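Local coordinates for protein angel homolog 2 (Homo sapiens, PDB 6RW0) that acts as a 2',3'-cyclic phosphatase within the CCR4 family of deadenylases and probably binds the 3'-untranslated regions of mRNA, at residues Leu151-Val156 / Leu173-Gln178; Asn238-Ser243 / Ile361-Ile366; Ser337-His342 / Leu392-Leu397. All coordinates share one frame; numbering follows the deposited sequence.

Contact 1. Residues Leu151-Val156 / Leu173-Gln178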
loop_
_atom_site.group_PDB
_atom_site.type_symbol
_atom_site.label_atom_id
_atom_site.label_comp_id
_atom_site.label_asym_id
_atom_site.label_seq_id
_atom_site.Cartn_x
_atom_site.Cartn_y
_atom_site.Cartn_z
ATOM N N LEU A 151 -16.528 -9.306 8.303
ATOM C CA LEU A 151 -17.075 -8.816 9.562
ATOM C C LEU A 151 -17.373 -7.319 9.525
ATOM O O LEU A 151 -18.390 -6.881 10.074
ATOM C CB LEU A 151 -16.119 -9.121 10.716
ATOM C CG LEU A 151 -15.820 -10.609 10.915
ATOM C CD1 LEU A 151 -14.894 -10.804 12.100
ATOM C CD2 LEU A 151 -17.104 -11.381 11.113
ATOM N N SER A 152 -16.499 -6.521 8.916
ATOM C CA SER A 152 -16.746 -5.090 8.840
ATOM C C SER A 152 -15.935 -4.459 7.719
ATOM O O SER A 152 -14.870 -4.954 7.333
ATOM C CB SER A 152 -16.431 -4.385 10.165
ATOM O OG SER A 152 -15.063 -4.486 10.491
ATOM N N VAL A 153 -16.469 -3.348 7.218
ATOM C CA VAL A 153 -15.849 -2.531 6.183
ATOM C C VAL A 153 -15.662 -1.139 6.762
ATOM O O VAL A 153 -16.626 -0.520 7.229
ATOM C CB VAL A 153 -16.733 -2.478 4.924
ATOM C CG1 VAL A 153 -16.036 -1.654 3.834
ATOM C CG2 VAL A 153 -17.072 -3.878 4.449
ATOM N N ASN A 154 -14.431 -0.633 6.706
ATOM C CA ASN A 154 -14.040 0.564 7.449
ATOM C C ASN A 154 -13.252 1.482 6.532
ATOM O O ASN A 154 -12.014 1.427 6.484
ATOM C CB ASN A 154 -13.261 0.153 8.691
ATOM C CG ASN A 154 -14.001 -0.906 9.498
ATOM O OD1 ASN A 154 -14.851 -0.579 10.310
ATOM N ND2 ASN A 154 -13.700 -2.173 9.248
ATOM N N PRO A 155 -13.937 2.339 5.784
ATOM C CA PRO A 155 -13.234 3.285 4.913
ATOM C C PRO A 155 -12.567 4.383 5.720
ATOM O O PRO A 155 -13.000 4.736 6.816
ATOM C CB PRO A 155 -14.358 3.856 4.040
ATOM C CG PRO A 155 -15.593 3.825 4.956
ATOM C CD PRO A 155 -15.407 2.518 5.733
ATOM N N VAL A 156 -11.526 4.975 5.133
ATOM C CA VAL A 156 -10.819 6.102 5.725
ATOM C C VAL A 156 -10.689 7.181 4.657
ATOM O O VAL A 156 -10.161 6.916 3.566
ATOM C CB VAL A 156 -9.424 5.692 6.224
ATOM C CG1 VAL A 156 -8.778 6.819 6.988
ATOM C CG2 VAL A 156 -9.492 4.438 7.093
ATOM N N LEU A 173 -8.627 1.915 3.287
ATOM C CA LEU A 173 -9.733 0.989 3.503
ATOM C C LEU A 173 -9.232 -0.128 4.401
ATOM O O LEU A 173 -8.120 -0.626 4.203
ATOM C CB LEU A 173 -10.256 0.423 2.182
ATOM C CG LEU A 173 -11.484 -0.479 2.276
ATOM C CD1 LEU A 173 -12.691 0.216 2.837
ATOM C CD2 LEU A 173 -11.780 -1.020 0.869
ATOM N N VAL A 174 -10.032 -0.489 5.401
ATOM C CA VAL A 174 -9.677 -1.530 6.363
ATOM C C VAL A 174 -10.842 -2.502 6.438
ATOM O O VAL A 174 -11.978 -2.095 6.714
ATOM C CB VAL A 174 -9.367 -0.951 7.754
ATOM C CG1 VAL A 174 -8.968 -2.059 8.709
ATOM C CG2 VAL A 174 -8.270 0.119 7.653
ATOM N N LEU A 175 -10.581 -3.778 6.176
ATOM C CA LEU A 175 -11.593 -4.809 6.343
ATOM C C LEU A 175 -11.222 -5.675 7.535
ATOM O O LEU A 175 -10.042 -5.901 7.816
ATOM C CB LEU A 175 -11.716 -5.718 5.114
ATOM C CG LEU A 175 -12.020 -5.094 3.753
ATOM C CD1 LEU A 175 -12.410 -6.180 2.739
ATOM C CD2 LEU A 175 -13.075 -4.016 3.798
ATOM N N LEU A 176 -12.233 -6.175 8.226
ATOM C CA LEU A 176 -12.040 -7.206 9.229
ATOM C C LEU A 176 -12.675 -8.476 8.678
ATOM O O LEU A 176 -13.861 -8.472 8.333
ATOM C CB LEU A 176 -12.657 -6.802 10.560
ATOM C CG LEU A 176 -12.234 -7.728 11.701
ATOM C CD1 LEU A 176 -10.747 -7.644 12.047
ATOM C CD2 LEU A 176 -13.071 -7.417 12.934
ATOM N N LEU A 177 -11.860 -9.513 8.538
ATOM C CA LEU A 177 -12.255 -10.775 7.882
ATOM C C LEU A 177 -12.196 -11.944 8.862
ATOM O O LEU A 177 -11.314 -11.964 9.657
ATOM C CB LEU A 177 -11.307 -11.068 6.718
ATOM C CG LEU A 177 -11.196 -10.005 5.635
ATOM C CD1 LEU A 177 -10.221 -10.458 4.572
ATOM C CD2 LEU A 177 -12.539 -9.705 5.008
ATOM N N GLN A 178 -13.127 -12.881 8.762
ATOM C CA GLN A 178 -13.128 -14.083 9.609
ATOM C C GLN A 178 -12.685 -15.257 8.733
ATOM O O GLN A 178 -13.393 -15.570 7.800
ATOM C CB GLN A 178 -14.509 -14.340 10.194
ATOM C CG GLN A 178 -14.523 -15.538 11.127
ATOM C CD GLN A 178 -13.596 -15.350 12.294
ATOM O OE1 GLN A 178 -13.545 -14.297 12.891
ATOM N NE2 GLN A 178 -12.816 -16.360 12.602
#

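Contact 2. Residues Asn238-Ser243 / Ile361-Ile366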
loop_
_atom_site.group_PDB
_atom_site.type_symbol
_atom_site.label_atom_id
_atom_site.label_comp_id
_atom_site.label_asym_id
_atom_site.label_seq_id
_atom_site.Cartn_x
_atom_site.Cartn_y
_atom_site.Cartn_z
ATOM N N ASN A 238 4.264 5.703 -1.325
ATOM C CA ASN A 238 5.026 6.786 -1.949
ATOM C C ASN A 238 6.208 7.188 -1.075
ATOM O O ASN A 238 6.572 8.361 -0.974
ATOM C CB ASN A 238 4.125 7.960 -2.303
ATOM C CG ASN A 238 3.503 7.807 -3.680
ATOM O OD1 ASN A 238 4.188 7.488 -4.650
ATOM N ND2 ASN A 238 2.205 8.010 -3.768
ATOM N N SER A 239 6.824 6.187 -0.453
ATOM C CA SER A 239 7.946 6.390 0.444
ATOM C C SER A 239 8.867 5.201 0.263
ATOM O O SER A 239 8.392 4.080 0.045
ATOM C CB SER A 239 7.488 6.418 1.901
ATOM O OG SER A 239 6.552 7.463 2.126
ATOM N N VAL A 240 10.170 5.446 0.370
ATOM C CA VAL A 240 11.162 4.432 0.022
ATOM C C VAL A 240 11.751 3.721 1.235
ATOM O O VAL A 240 11.641 4.206 2.372
ATOM C CB VAL A 240 12.281 5.018 -0.858
ATOM C CG1 VAL A 240 11.696 5.725 -2.084
ATOM C CG2 VAL A 240 13.155 5.946 -0.054
ATOM N N PRO A 241 12.381 2.567 1.037
ATOM C CA PRO A 241 12.954 1.838 2.173
ATOM C C PRO A 241 13.982 2.672 2.919
ATOM O O PRO A 241 14.804 3.376 2.325
ATOM C CB PRO A 241 13.578 0.599 1.519
ATOM C CG PRO A 241 12.714 0.386 0.286
ATOM C CD PRO A 241 12.473 1.786 -0.219
ATOM N N GLY A 242 13.913 2.600 4.245
ATOM C CA GLY A 242 14.823 3.332 5.088
ATOM C C GLY A 242 14.473 4.784 5.293
ATOM O O GLY A 242 15.163 5.467 6.062
ATOM N N SER A 243 13.447 5.290 4.622
ATOM C CA SER A 243 13.022 6.658 4.847
ATOM C C SER A 243 12.465 6.800 6.257
ATOM O O SER A 243 12.103 5.807 6.897
ATOM C CB SER A 243 11.936 7.035 3.846
ATOM O OG SER A 243 10.763 6.243 3.996
ATOM N N ILE A 361 11.945 2.881 -8.066
ATOM C CA ILE A 361 12.125 2.815 -6.621
ATOM C C ILE A 361 11.136 1.795 -6.062
ATOM O O ILE A 361 10.201 1.360 -6.744
ATOM C CB ILE A 361 11.915 4.192 -5.935
ATOM C CG1 ILE A 361 10.579 4.812 -6.368
ATOM C CG2 ILE A 361 13.097 5.145 -6.189
ATOM C CD1 ILE A 361 10.267 6.157 -5.711
ATOM N N THR A 362 11.335 1.405 -4.804
ATOM C CA THR A 362 10.303 0.698 -4.051
ATOM C C THR A 362 9.448 1.746 -3.343
ATOM O O THR A 362 9.980 2.548 -2.566
ATOM C CB THR A 362 10.900 -0.249 -3.009
ATOM O OG1 THR A 362 11.359 -1.463 -3.623
ATOM C CG2 THR A 362 9.852 -0.629 -1.947
ATOM N N VAL A 363 8.136 1.742 -3.618
ATOM C CA VAL A 363 7.162 2.532 -2.871
ATOM C C VAL A 363 5.987 1.683 -2.402
ATOM O O VAL A 363 5.118 2.181 -1.683
ATOM C CB VAL A 363 6.638 3.743 -3.675
ATOM C CG1 VAL A 363 7.749 4.745 -3.861
ATOM C CG2 VAL A 363 6.019 3.297 -5.000
ATOM N N ASP A 364 5.925 0.428 -2.834
ATOM C CA ASP A 364 4.839 -0.482 -2.483
ATOM C C ASP A 364 5.327 -1.490 -1.455
ATOM O O ASP A 364 6.473 -1.939 -1.518
ATOM C CB ASP A 364 4.365 -1.249 -3.715
ATOM C CG ASP A 364 3.907 -0.336 -4.827
ATOM O OD1 ASP A 364 2.777 0.185 -4.732
ATOM O OD2 ASP A 364 4.683 -0.103 -5.787
ATOM N N TYR A 365 4.446 -1.849 -0.514
ATOM C CA TYR A 365 4.803 -2.732 0.587
ATOM C C TYR A 365 3.652 -3.653 0.955
ATOM O O TYR A 365 2.477 -3.321 0.782
ATOM C CB TYR A 365 5.148 -1.913 1.851
ATOM C CG TYR A 365 6.266 -0.933 1.620
ATOM C CD1 TYR A 365 7.578 -1.317 1.800
ATOM C CD2 TYR A 365 6.020 0.362 1.178
ATOM C CE1 TYR A 365 8.624 -0.448 1.568
ATOM C CE2 TYR A 365 7.065 1.240 0.939
ATOM C CZ TYR A 365 8.360 0.824 1.125
ATOM O OH TYR A 365 9.387 1.690 0.879
ATOM N N ILE A 366 4.011 -4.803 1.528
ATOM C CA ILE A 366 3.103 -5.599 2.348
ATOM C C ILE A 366 3.742 -5.677 3.728
ATOM O O ILE A 366 4.813 -6.280 3.889
ATOM C CB ILE A 366 2.850 -7.002 1.780
ATOM C CG1 ILE A 366 2.219 -6.950 0.386
ATOM C CG2 ILE A 366 1.911 -7.754 2.729
ATOM C CD1 ILE A 366 2.120 -8.296 -0.335
#

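Contact 3. Residues Ser337-His342 / Leu392-Leu397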
loop_
_atom_site.group_PDB
_atom_site.type_symbol
_atom_site.label_atom_id
_atom_site.label_comp_id
_atom_site.label_asym_id
_atom_site.label_seq_id
_atom_site.Cartn_x
_atom_site.Cartn_y
_atom_site.Cartn_z
ATOM N N SER A 337 6.394 -6.275 10.362
ATOM C CA SER A 337 7.513 -6.605 9.503
ATOM C C SER A 337 7.111 -6.343 8.062
ATOM O O SER A 337 5.929 -6.267 7.731
ATOM C CB SER A 337 7.881 -8.083 9.652
ATOM O OG SER A 337 8.444 -8.340 10.926
ATOM N N SER A 338 8.114 -6.211 7.204
ATOM C CA SER A 338 7.906 -6.056 5.774
ATOM C C SER A 338 8.138 -7.399 5.100
ATOM O O SER A 338 9.112 -8.095 5.403
ATOM C CB SER A 338 8.878 -5.025 5.200
ATOM O OG SER A 338 8.840 -5.010 3.780
ATOM N N VAL A 339 7.258 -7.758 4.167
ATOM C CA VAL A 339 7.445 -8.999 3.419
ATOM C C VAL A 339 8.789 -8.999 2.702
ATOM O O VAL A 339 9.528 -9.989 2.731
ATOM C CB VAL A 339 6.282 -9.235 2.439
ATOM C CG1 VAL A 339 6.651 -10.312 1.401
ATOM C CG2 VAL A 339 5.038 -9.629 3.212
ATOM N N TYR A 340 9.111 -7.900 2.028
ATOM C CA TYR A 340 10.326 -7.783 1.242
ATOM C C TYR A 340 11.437 -7.101 2.023
ATOM O O TYR A 340 11.191 -6.275 2.906
ATOM C CB TYR A 340 10.016 -7.020 -0.036
ATOM C CG TYR A 340 9.088 -7.784 -0.951
ATOM C CD1 TYR A 340 9.585 -8.727 -1.823
ATOM C CD2 TYR A 340 7.720 -7.586 -0.923
ATOM C CE1 TYR A 340 8.750 -9.432 -2.674
ATOM C CE2 TYR A 340 6.875 -8.299 -1.754
ATOM C CZ TYR A 340 7.393 -9.217 -2.631
ATOM O OH TYR A 340 6.535 -9.900 -3.466
ATOM N N SER A 341 12.675 -7.493 1.708
ATOM C CA SER A 341 13.857 -6.968 2.377
ATOM C C SER A 341 14.526 -5.822 1.624
ATOM O O SER A 341 15.435 -5.190 2.175
ATOM C CB SER A 341 14.867 -8.096 2.615
ATOM O OG SER A 341 15.387 -8.544 1.384
ATOM N N HIS A 342 14.096 -5.524 0.398
ATOM C CA HIS A 342 14.382 -4.300 -0.340
ATOM C C HIS A 342 15.730 -4.294 -1.055
ATOM O O HIS A 342 15.967 -3.393 -1.859
ATOM C CB HIS A 342 14.240 -3.023 0.517
ATOM C CG HIS A 342 13.005 -3.023 1.359
ATOM N ND1 HIS A 342 11.750 -3.202 0.824
ATOM C CD2 HIS A 342 12.833 -2.904 2.695
ATOM C CE1 HIS A 342 10.856 -3.181 1.796
ATOM N NE2 HIS A 342 11.489 -3.020 2.943
ATOM N N LEU A 392 5.473 -17.414 4.847
ATOM C CA LEU A 392 5.918 -18.667 4.250
ATOM C C LEU A 392 6.707 -18.450 2.965
ATOM O O LEU A 392 7.687 -19.162 2.711
ATOM C CB LEU A 392 4.705 -19.542 3.935
ATOM C CG LEU A 392 3.820 -19.979 5.098
ATOM C CD1 LEU A 392 2.617 -20.766 4.566
ATOM C CD2 LEU A 392 4.629 -20.813 6.076
ATOM N N ALA A 393 6.289 -17.494 2.139
ATOM C CA ALA A 393 6.903 -17.295 0.834
ATOM C C ALA A 393 6.542 -15.916 0.308
ATOM O O ALA A 393 5.550 -15.307 0.719
ATOM C CB ALA A 393 6.428 -18.355 -0.164
ATOM N N ARG A 394 7.356 -15.438 -0.630
ATOM C CA ARG A 394 7.094 -14.177 -1.309
ATOM C C ARG A 394 7.522 -14.311 -2.763
ATOM O O ARG A 394 8.385 -15.125 -3.101
ATOM C CB ARG A 394 7.840 -13.012 -0.655
ATOM C CG ARG A 394 9.341 -13.154 -0.704
ATOM C CD ARG A 394 10.030 -12.101 0.150
ATOM N NE ARG A 394 11.461 -12.368 0.132
ATOM C CZ ARG A 394 12.309 -12.071 1.107
ATOM N NH1 ARG A 394 11.891 -11.466 2.210
ATOM N NH2 ARG A 394 13.589 -12.383 0.966
ATOM N N LEU A 395 6.914 -13.498 -3.624
ATOM C CA LEU A 395 7.233 -13.507 -5.052
ATOM C C LEU A 395 8.322 -12.471 -5.298
ATOM O O LEU A 395 8.082 -11.267 -5.169
ATOM C CB LEU A 395 6.003 -13.179 -5.888
ATOM C CG LEU A 395 6.212 -13.273 -7.406
ATOM C CD1 LEU A 395 6.418 -14.728 -7.769
ATOM C CD2 LEU A 395 5.059 -12.671 -8.168
ATOM N N SER A 396 9.505 -12.925 -5.692
ATOM C CA SER A 396 10.655 -12.029 -5.718
ATOM C C SER A 396 10.444 -10.864 -6.684
ATOM O O SER A 396 9.772 -10.984 -7.715
ATOM C CB SER A 396 11.921 -12.807 -6.065
ATOM O OG SER A 396 11.859 -13.355 -7.365
ATOM N N LEU A 397 11.044 -9.719 -6.358
ATOM C CA LEU A 397 10.933 -8.452 -7.110
ATOM C C LEU A 397 12.096 -8.384 -8.114
ATOM O O LEU A 397 12.762 -9.373 -8.314
ATOM C CB LEU A 397 10.894 -7.324 -6.063
ATOM C CG LEU A 397 9.519 -7.066 -5.462
ATOM C CD1 LEU A 397 9.647 -6.109 -4.293
ATOM C CD2 LEU A 397 8.564 -6.510 -6.494
#

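Contact 1. Residues Leu151-Val156 / Leu173-Gln178
N154 leans its amide over the neighbouring strand, toward V174, where these two antiparallel strands run side by side. Its CG stands anti to the carbonyl carbon (chi1 -51°), which places the amide where ND2 can reach both V174 O and S152 OG. V174 O is met at 3.1 Å, from above the carbonyl plane; the bond to S152 OG, on the same strand, runs almost straight (173°) at 3.0 Å. Both acceptors lie in the amide plane, and the two bonds fix the rotation of the carboxamide. V174 O also takes a weak bond from N154 N. The S152 hydroxyl rests beside L176 CB at 3.3 Å, small enough to share this face with the leucine. A leucine in place of N154 would probably leave the S152 hydroxyl and V174 O without their side-chain donor.

On the other face V153 and L175 run alongside each other in a common direction, CG1 to CD2 at 3.8 Å, while L173 CD1 comes against the backbone edge of P155, 3.7 Å from its CA. At the far end L151 and S152 both face L176, a classic beta bulge: L176 O takes a good bond from L151 N (2.8 Å) and a weak one from S152 N. The L151 and L176 side chains cross obliquely, CD1 and CD2 3.9 Å apart. One face is thus wholly apolar, with L173 and L175 buried against strand 137-144; the other sets the N154-S152 pair among V174 and L176, and there N154 and V174 touch helix 203-220.

Contact 2. Residues Asn238-Ser243 / Ile361-Ile366
A type II beta turn from V240 to S243, leading from strand 231-236 into helix 244-251, is set against strand 359-369 by V240 and P241. The two backbones run at about a right angle (90°) without strand pairing; one tyrosine bond, CA-H...O contacts and small apolar meetings join them. Y365 sends its ring across, and OH donates to S239 O at 2.7 Å, with the oxygen at the ring edge and in its plane. A tyrosine suits this place because its ring spans the gap and its hydroxyl ends at S239 O, with P241 CG at the ring edge. The P241 and T362 side chains cross at about a right angle, CG and CG2 3.8 Å apart. The segment 238-243 follows D236 in the Gly-Asp-Phe-Asn sequence that marks the active site of the DNase I-like family, and the N238 side chain lies about 7 Å from the bound magnesium ion; its ND2 is tied to L196 O. Two CA-H...O contacts zip the backbones, V363 CA to S239 O and V240 CA to T362 O. V240 CG1, anti to its carbonyl carbon (chi1 -53°), meets I361 CD1 at 3.9 Å. Within the turn, S243 OG bonds V240 O at 2.7 Å and also caps Y246 N at the start of the helix.

Contact 3. Residues Ser337-His342 / Leu392-Leu397
The Y340 ring is sandwiched between two aliphatic groups: L397 CD1 makes a CH-pi contact over one face, 3.7 Å from the ring centroid, and V339 CG1 stands over the opposite face. At the ring edge, in plane, lies L395 O, which receives a 2.7 Å hydrogen bond from Y340 OH. Tyrosine fits because its faces ask for hydrocarbon while its hydroxyl reaches the strand backbone; the same OH also accepts L422 N, so it links strands 390-395 and 421-428.

The guanidinium of R394 is the second flat group. V339 O lies at its edge and near its plane, accepting from NH1 at 2.8 Å, in the carbonyl plane. With chi1 at 62°, R394 CG is wedged between backbone N and carbonyl carbon, and the chain runs extended to NE, alongside Y340 in the opposite direction. The guanidinium and ring planes end only 19° apart, yet it is R394 CD that approaches Y340 CD1, at 3.9 Å. Nearer its root, R394 CB touches V339 CG1 at 3.6 Å. An arginine suits because its methylene stem serves V339 and Y340 while its charge meets E21 in a salt bridge to NE.

Segment 337-342 leaves strand 336-338 of one sheet and 392-397 leaves strand 390-395 of the other, so the contact bridges the two sheets of the DNase I-like fold. Two carbonyls, V339 O and L395 O, are satisfied by side chains from the opposite segment; L395 O also accepts from R18. L397 and V339 on its faces and the two OH bonds would together hold the tyrosine's rotation.

How the contacts relate
All three contacts belong to the two-sheet core of a DNase I-like domain. Contact 1 lies on the outer part of one sheet, its centre about 24 Å from those of contacts 2 and 3, and it closes along the chain before either opens. Contacts 2 and 3 are interleaved in sequence, with centres about 13 Å apart, and they touch: I366 O is 2.9 Å from V339 N, and the H342 ring packs on P241 and Y365. Strands 336-338 and 359-369 are neighbours in the sheet of contact 1, whereas 390-395 belongs to the other sheet, so contact 3 joins the two sheets. Contact 2 lies closest to the magnesium site, contact 1 on the framework away from it.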